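Local coordinates for protein TetR family transcriptional regulator (Streptomyces coelicolor, PDB 6SRN) that probably binds DNA as a TetR-family transcriptional regulator in the control of antibiotic production, and holds a 2-alkyl-4-hydroxymethylfuran-3-carboxylic acid hormone in its ligand pocket, at residues I34-R48 against V66-V80. Residues are numbered along the deposited sequence; the frame is centred on the assembly and turned at random.
Sequences ILEAASEIFASRGYR and VYFHFPSKESLAIAV
Lys-73 lies across the ring of Tyr-47. Its CB is 3.8 Å from Tyr-47 OH. CG, set anti to the backbone N (chi1 -172°), passes near OH and CE1. The rest of the chain is extended, so CD follows over CZ and CE stands above the ring centre, 3.7 Å from the centroid, as a CH-pi contact. NZ makes a cation-pi contact with the same face and a weak 2.8 Å hydrogen bond to Tyr-47 O. It also bonds to Ala-50 O, so backbone carbonyls hold the ammonium end. A water joins Tyr-47 OH to Glu-74 OE2, weakly on the glutamate side.

Ala-77 CB meets the edge of the Tyr-47 ring, 3.6 Å from CE1. Next along, Phe-42 is a knob among Lys-73, Leu-76, Ala-77 and Val-80. Val-80 in turn fits among Leu-35, Ala-38, Ser-39 and Phe-42. At the far end, Ile-34 splits: CG2 packs on Phe-70 CE2 (3.5 Å), while CD1 covers one face of the His-69 ring.

Helix segments 34-48 and 73-80 thus cross at -95°, and helix 31-49 also touches the end of helix 63-69, the second helix of the predicted helix-turn-helix. Helix 121-131 adjoins both long helices through Val-122 and Ala-125.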
loop_
_atom_site.group_PDB
_atom_site.type_symbol
_atom_site.label_atom_id
_atom_site.label_comp_id
_atom_site.label_asym_id
_atom_site.label_seq_id
_atom_site.Cartn_x
_atom_site.Cartn_y
_atom_site.Cartn_z
ATOM N N ILE A 34 -18.256 4.460 21.654
ATOM C CA ILE A 34 -16.890 4.176 22.135
ATOM C C ILE A 34 -15.984 3.881 20.939
ATOM O O ILE A 34 -14.868 4.374 20.887
ATOM C CB ILE A 34 -16.877 3.013 23.154
ATOM C CG1 ILE A 34 -17.739 3.362 24.377
ATOM C CG2 ILE A 34 -15.454 2.663 23.570
ATOM C CD1 ILE A 34 -18.111 2.174 25.250
ATOM N N LEU A 35 -16.463 3.070 20.009
ATOM C CA LEU A 35 -15.690 2.722 18.831
ATOM C C LEU A 35 -15.375 3.956 17.990
ATOM O O LEU A 35 -14.284 4.045 17.460
ATOM C CB LEU A 35 -16.441 1.705 17.963
ATOM C CG LEU A 35 -16.324 0.203 18.225
ATOM C CD1 LEU A 35 -17.009 -0.559 17.093
ATOM C CD2 LEU A 35 -14.869 -0.239 18.302
ATOM N N GLU A 36 -16.299 4.914 17.882
ATOM C CA GLU A 36 -16.040 6.127 17.119
ATOM C C GLU A 36 -14.941 6.973 17.765
ATOM O O GLU A 36 -14.025 7.441 17.083
ATOM C CB GLU A 36 -17.330 6.915 16.964
ATOM C CG GLU A 36 -17.300 7.987 15.905
ATOM C CD GLU A 36 -17.235 7.445 14.450
ATOM O OE1 GLU A 36 -17.726 6.308 14.092
ATOM O OE2 GLU A 36 -16.742 8.208 13.594
ATOM N N ALA A 37 -15.022 7.131 19.085
ATOM C CA ALA A 37 -13.978 7.841 19.817
ATOM C C ALA A 37 -12.628 7.166 19.715
ATOM O O ALA A 37 -11.622 7.837 19.488
ATOM C CB ALA A 37 -14.370 8.011 21.282
ATOM N N ALA A 38 -12.623 5.844 19.847
ATOM C CA ALA A 38 -11.402 5.101 19.694
ATOM C C ALA A 38 -10.823 5.299 18.291
ATOM O O ALA A 38 -9.621 5.431 18.124
ATOM C CB ALA A 38 -11.642 3.638 19.951
ATOM N N SER A 39 -11.693 5.307 17.320
ATOM C CA SER A 39 -11.260 5.459 15.920
ATOM C C SER A 39 -10.610 6.795 15.713
ATOM O O SER A 39 -9.612 6.911 15.015
ATOM C CB SER A 39 -12.430 5.273 14.982
ATOM O OG SER A 39 -12.844 3.901 14.994
ATOM N N GLU A 40 -11.230 7.841 16.242
ATOM C CA GLU A 40 -10.671 9.169 16.111
ATOM C C GLU A 40 -9.261 9.183 16.671
ATOM O O GLU A 40 -8.361 9.744 16.047
ATOM C CB GLU A 40 -11.560 10.201 16.828
ATOM C CG GLU A 40 -12.899 10.433 16.120
ATOM C CD GLU A 40 -13.958 11.136 16.966
ATOM O OE1 GLU A 40 -13.632 11.585 18.077
ATOM O OE2 GLU A 40 -15.125 11.260 16.501
ATOM N N ILE A 41 -9.066 8.605 17.842
ATOM C CA ILE A 41 -7.746 8.626 18.490
ATOM C C ILE A 41 -6.710 7.743 17.772
ATOM O O ILE A 41 -5.557 8.131 17.587
ATOM C CB ILE A 41 -7.895 8.309 20.000
ATOM C CG1 ILE A 41 -8.622 9.482 20.642
ATOM C CG2 ILE A 41 -6.534 8.050 20.655
ATOM C CD1 ILE A 41 -9.136 9.230 22.006
ATOM N N PHE A 42 -7.131 6.560 17.374
ATOM C CA PHE A 42 -6.210 5.696 16.636
ATOM C C PHE A 42 -5.824 6.338 15.306
ATOM O O PHE A 42 -4.683 6.228 14.869
ATOM C CB PHE A 42 -6.809 4.330 16.336
ATOM C CG PHE A 42 -6.896 3.373 17.513
ATOM C CD1 PHE A 42 -5.833 3.134 18.359
ATOM C CD2 PHE A 42 -8.058 2.616 17.673
ATOM C CE1 PHE A 42 -5.954 2.189 19.379
ATOM C CE2 PHE A 42 -8.186 1.653 18.669
ATOM C CZ PHE A 42 -7.139 1.480 19.524
ATOM N N ALA A 43 -6.789 6.945 14.624
ATOM C CA ALA A 43 -6.475 7.574 13.319
ATOM C C ALA A 43 -5.459 8.710 13.442
ATOM O O ALA A 43 -4.577 8.866 12.594
ATOM C CB ALA A 43 -7.752 8.048 12.650
ATOM N N SER A 44 -5.547 9.444 14.539
ATOM C CA SER A 44 -4.716 10.603 14.701
ATOM C C SER A 44 -3.380 10.270 15.340
ATOM O O SER A 44 -2.384 10.903 14.977
ATOM C CB SER A 44 -5.485 11.717 15.423
ATOM O OG SER A 44 -5.839 11.379 16.702
ATOM N N ARG A 45 -3.350 9.254 16.208
ATOM C CA ARG A 45 -2.176 8.949 17.040
ATOM C C ARG A 45 -1.507 7.615 16.798
ATOM O O ARG A 45 -0.382 7.410 17.271
ATOM C CB ARG A 45 -2.543 9.018 18.527
ATOM C CG ARG A 45 -3.137 10.352 18.902
ATOM C CD ARG A 45 -3.485 10.490 20.373
ATOM N NE ARG A 45 -4.361 11.654 20.537
ATOM C CZ ARG A 45 -5.060 11.939 21.637
ATOM N NH1 ARG A 45 -4.989 11.165 22.699
ATOM N NH2 ARG A 45 -5.826 13.032 21.659
ATOM N N GLY A 46 -2.183 6.723 16.082
ATOM C CA GLY A 46 -1.710 5.355 15.897
ATOM C C GLY A 46 -1.946 4.543 17.153
ATOM O O GLY A 46 -2.433 5.038 18.164
ATOM N N TYR A 47 -1.625 3.263 17.075
ATOM C CA TYR A 47 -1.875 2.365 18.190
ATOM C C TYR A 47 -1.042 2.719 19.423
ATOM O O TYR A 47 -1.592 2.842 20.507
ATOM C CB TYR A 47 -1.603 0.927 17.760
ATOM C CG TYR A 47 -1.913 -0.069 18.828
ATOM C CD1 TYR A 47 -3.207 -0.500 19.032
ATOM C CD2 TYR A 47 -0.923 -0.600 19.624
ATOM C CE1 TYR A 47 -3.539 -1.439 20.007
ATOM C CE2 TYR A 47 -1.252 -1.503 20.647
ATOM C CZ TYR A 47 -2.568 -1.924 20.807
ATOM O OH TYR A 47 -2.940 -2.833 21.803
ATOM N N ARG A 48 0.263 2.830 19.241
ATOM C CA ARG A 48 1.190 3.143 20.350
ATOM C C ARG A 48 0.756 4.379 21.124
ATOM O O ARG A 48 0.715 4.356 22.358
ATOM C CB ARG A 48 2.629 3.336 19.830
ATOM C CG ARG A 48 3.527 2.110 19.968
ATOM C CD ARG A 48 5.000 2.432 19.713
ATOM N NE ARG A 48 5.675 2.965 20.898
ATOM C CZ ARG A 48 6.967 3.305 20.966
ATOM N NH1 ARG A 48 7.765 3.188 19.908
ATOM N NH2 ARG A 48 7.467 3.772 22.110
ATOM N N VAL A 66 -15.342 1.556 30.128
ATOM C CA VAL A 66 -14.907 1.178 28.799
ATOM C C VAL A 66 -14.440 -0.282 28.697
ATOM O O VAL A 66 -14.733 -0.982 27.718
ATOM C CB VAL A 66 -13.793 2.104 28.266
ATOM C CG1 VAL A 66 -13.249 1.661 26.914
ATOM C CG2 VAL A 66 -14.273 3.525 28.139
ATOM N N TYR A 67 -13.697 -0.733 29.705
ATOM C CA TYR A 67 -13.176 -2.098 29.705
ATOM C C TYR A 67 -14.284 -3.149 29.743
ATOM O O TYR A 67 -14.067 -4.286 29.302
ATOM C CB TYR A 67 -12.204 -2.301 30.875
ATOM C CG TYR A 67 -10.805 -1.707 30.719
ATOM C CD1 TYR A 67 -10.100 -1.787 29.521
ATOM C CD2 TYR A 67 -10.197 -1.081 31.784
ATOM C CE1 TYR A 67 -8.815 -1.271 29.406
ATOM C CE2 TYR A 67 -8.903 -0.552 31.683
ATOM C CZ TYR A 67 -8.235 -0.637 30.480
ATOM O OH TYR A 67 -6.951 -0.116 30.392
ATOM N N PHE A 68 -15.464 -2.787 30.234
ATOM C CA PHE A 68 -16.608 -3.694 30.143
ATOM C C PHE A 68 -16.904 -4.044 28.684
ATOM O O PHE A 68 -17.126 -5.195 28.355
ATOM C CB PHE A 68 -17.846 -3.121 30.776
ATOM C CG PHE A 68 -19.083 -3.948 30.548
ATOM C CD1 PHE A 68 -19.216 -5.202 31.143
ATOM C CD2 PHE A 68 -20.132 -3.463 29.774
ATOM C CE1 PHE A 68 -20.374 -5.950 30.976
ATOM C CE2 PHE A 68 -21.283 -4.207 29.593
ATOM C CZ PHE A 68 -21.412 -5.456 30.200
ATOM N N HIS A 69 -16.879 -3.045 27.818
ATOM C CA HIS A 69 -17.114 -3.279 26.387
ATOM C C HIS A 69 -15.909 -3.865 25.666
ATOM O O HIS A 69 -16.068 -4.760 24.805
ATOM C CB HIS A 69 -17.471 -1.968 25.749
ATOM C CG HIS A 69 -18.738 -1.352 26.259
ATOM N ND1 HIS A 69 -19.969 -1.655 25.715
ATOM C CD2 HIS A 69 -18.972 -0.421 27.221
ATOM C CE1 HIS A 69 -20.905 -0.957 26.339
ATOM N NE2 HIS A 69 -20.331 -0.187 27.240
ATOM N N PHE A 70 -14.711 -3.369 26.012
ATOM C CA PHE A 70 -13.453 -3.777 25.355
ATOM C C PHE A 70 -12.398 -3.958 26.417
ATOM O O PHE A 70 -11.835 -2.986 26.918
ATOM C CB PHE A 70 -12.969 -2.685 24.355
ATOM C CG PHE A 70 -14.006 -2.258 23.377
ATOM C CD1 PHE A 70 -14.242 -3.021 22.247
ATOM C CD2 PHE A 70 -14.735 -1.098 23.592
ATOM C CE1 PHE A 70 -15.195 -2.633 21.332
ATOM C CE2 PHE A 70 -15.715 -0.723 22.684
ATOM C CZ PHE A 70 -15.948 -1.504 21.570
ATOM N N PRO A 71 -12.102 -5.218 26.773
ATOM C CA PRO A 71 -11.258 -5.444 27.955
ATOM C C PRO A 71 -9.798 -5.011 27.865
ATOM O O PRO A 71 -9.116 -4.995 28.880
ATOM C CB PRO A 71 -11.359 -6.968 28.188
ATOM C CG PRO A 71 -11.927 -7.538 26.964
ATOM C CD PRO A 71 -12.706 -6.468 26.253
ATOM N N SER A 72 -9.300 -4.678 26.693
ATOM C CA SER A 72 -7.960 -4.185 26.539
ATOM C C SER A 72 -7.877 -3.289 25.332
ATOM O O SER A 72 -8.732 -3.297 24.454
ATOM C CB SER A 72 -7.012 -5.357 26.331
ATOM O OG SER A 72 -7.419 -6.035 25.120
ATOM N N LYS A 73 -6.783 -2.556 25.259
ATOM C CA LYS A 73 -6.488 -1.767 24.075
ATOM C C LYS A 73 -6.415 -2.626 22.815
ATOM O O LYS A 73 -6.871 -2.238 21.752
ATOM C CB LYS A 73 -5.197 -1.026 24.314
ATOM C CG LYS A 73 -4.837 -0.029 23.286
ATOM C CD LYS A 73 -3.485 0.518 23.722
ATOM C CE LYS A 73 -2.831 1.262 22.648
ATOM N NZ LYS A 73 -1.557 1.835 23.155
ATOM N N GLU A 74 -5.912 -3.852 22.961
ATOM C CA GLU A 74 -5.843 -4.769 21.851
ATOM C C GLU A 74 -7.212 -5.117 21.282
ATOM O O GLU A 74 -7.436 -5.065 20.082
ATOM C CB GLU A 74 -5.156 -6.066 22.300
ATOM C CG GLU A 74 -3.687 -5.944 22.633
ATOM C CD GLU A 74 -3.294 -5.525 24.086
ATOM O OE1 GLU A 74 -4.070 -4.894 24.824
ATOM O OE2 GLU A 74 -2.134 -5.794 24.476
ATOM N N SER A 75 -8.148 -5.472 22.171
ATOM C CA SER A 75 -9.502 -5.841 21.755
ATOM C C SER A 75 -10.208 -4.621 21.167
ATOM O O SER A 75 -11.030 -4.744 20.283
ATOM C CB SER A 75 -10.262 -6.461 22.942
ATOM O OG SER A 75 -10.519 -5.498 23.907
ATOM N N LEU A 76 -9.883 -3.428 21.620
ATOM C CA LEU A 76 -10.460 -2.217 21.047
ATOM C C LEU A 76 -9.968 -2.000 19.615
ATOM O O LEU A 76 -10.757 -1.775 18.712
ATOM C CB LEU A 76 -10.109 -1.038 21.985
ATOM C CG LEU A 76 -10.658 0.336 21.633
ATOM C CD1 LEU A 76 -12.177 0.408 21.576
ATOM C CD2 LEU A 76 -10.117 1.360 22.635
ATOM N N ALA A 77 -8.661 -2.181 19.417
ATOM C CA ALA A 77 -8.092 -2.116 18.088
ATOM C C ALA A 77 -8.696 -3.177 17.131
ATOM O O ALA A 77 -9.020 -2.897 15.990
ATOM C CB ALA A 77 -6.574 -2.184 18.144
ATOM N N ILE A 78 -8.811 -4.412 17.620
ATOM C CA ILE A 78 -9.459 -5.444 16.830
ATOM C C ILE A 78 -10.868 -5.011 16.435
ATOM O O ILE A 78 -11.264 -5.178 15.291
ATOM C CB ILE A 78 -9.500 -6.787 17.599
ATOM C CG1 ILE A 78 -8.074 -7.325 17.736
ATOM C CG2 ILE A 78 -10.415 -7.767 16.893
ATOM C CD1 ILE A 78 -7.978 -8.489 18.681
ATOM N N ALA A 79 -11.662 -4.498 17.386
ATOM C CA ALA A 79 -13.040 -4.147 17.054
ATOM C C ALA A 79 -13.121 -3.048 15.971
ATOM O O ALA A 79 -13.985 -3.082 15.137
ATOM C CB ALA A 79 -13.786 -3.719 18.297
ATOM N N VAL A 80 -12.231 -2.070 16.046
ATOM C CA VAL A 80 -12.172 -1.007 15.052
ATOM C C VAL A 80 -11.861 -1.596 13.680
ATOM O O VAL A 80 -12.553 -1.332 12.709
ATOM C CB VAL A 80 -11.111 0.056 15.434
ATOM C CG1 VAL A 80 -10.851 1.020 14.270
ATOM C CG2 VAL A 80 -11.584 0.819 16.664
HETATM O O HOH W 1 -0.907 -4.353 22.496
#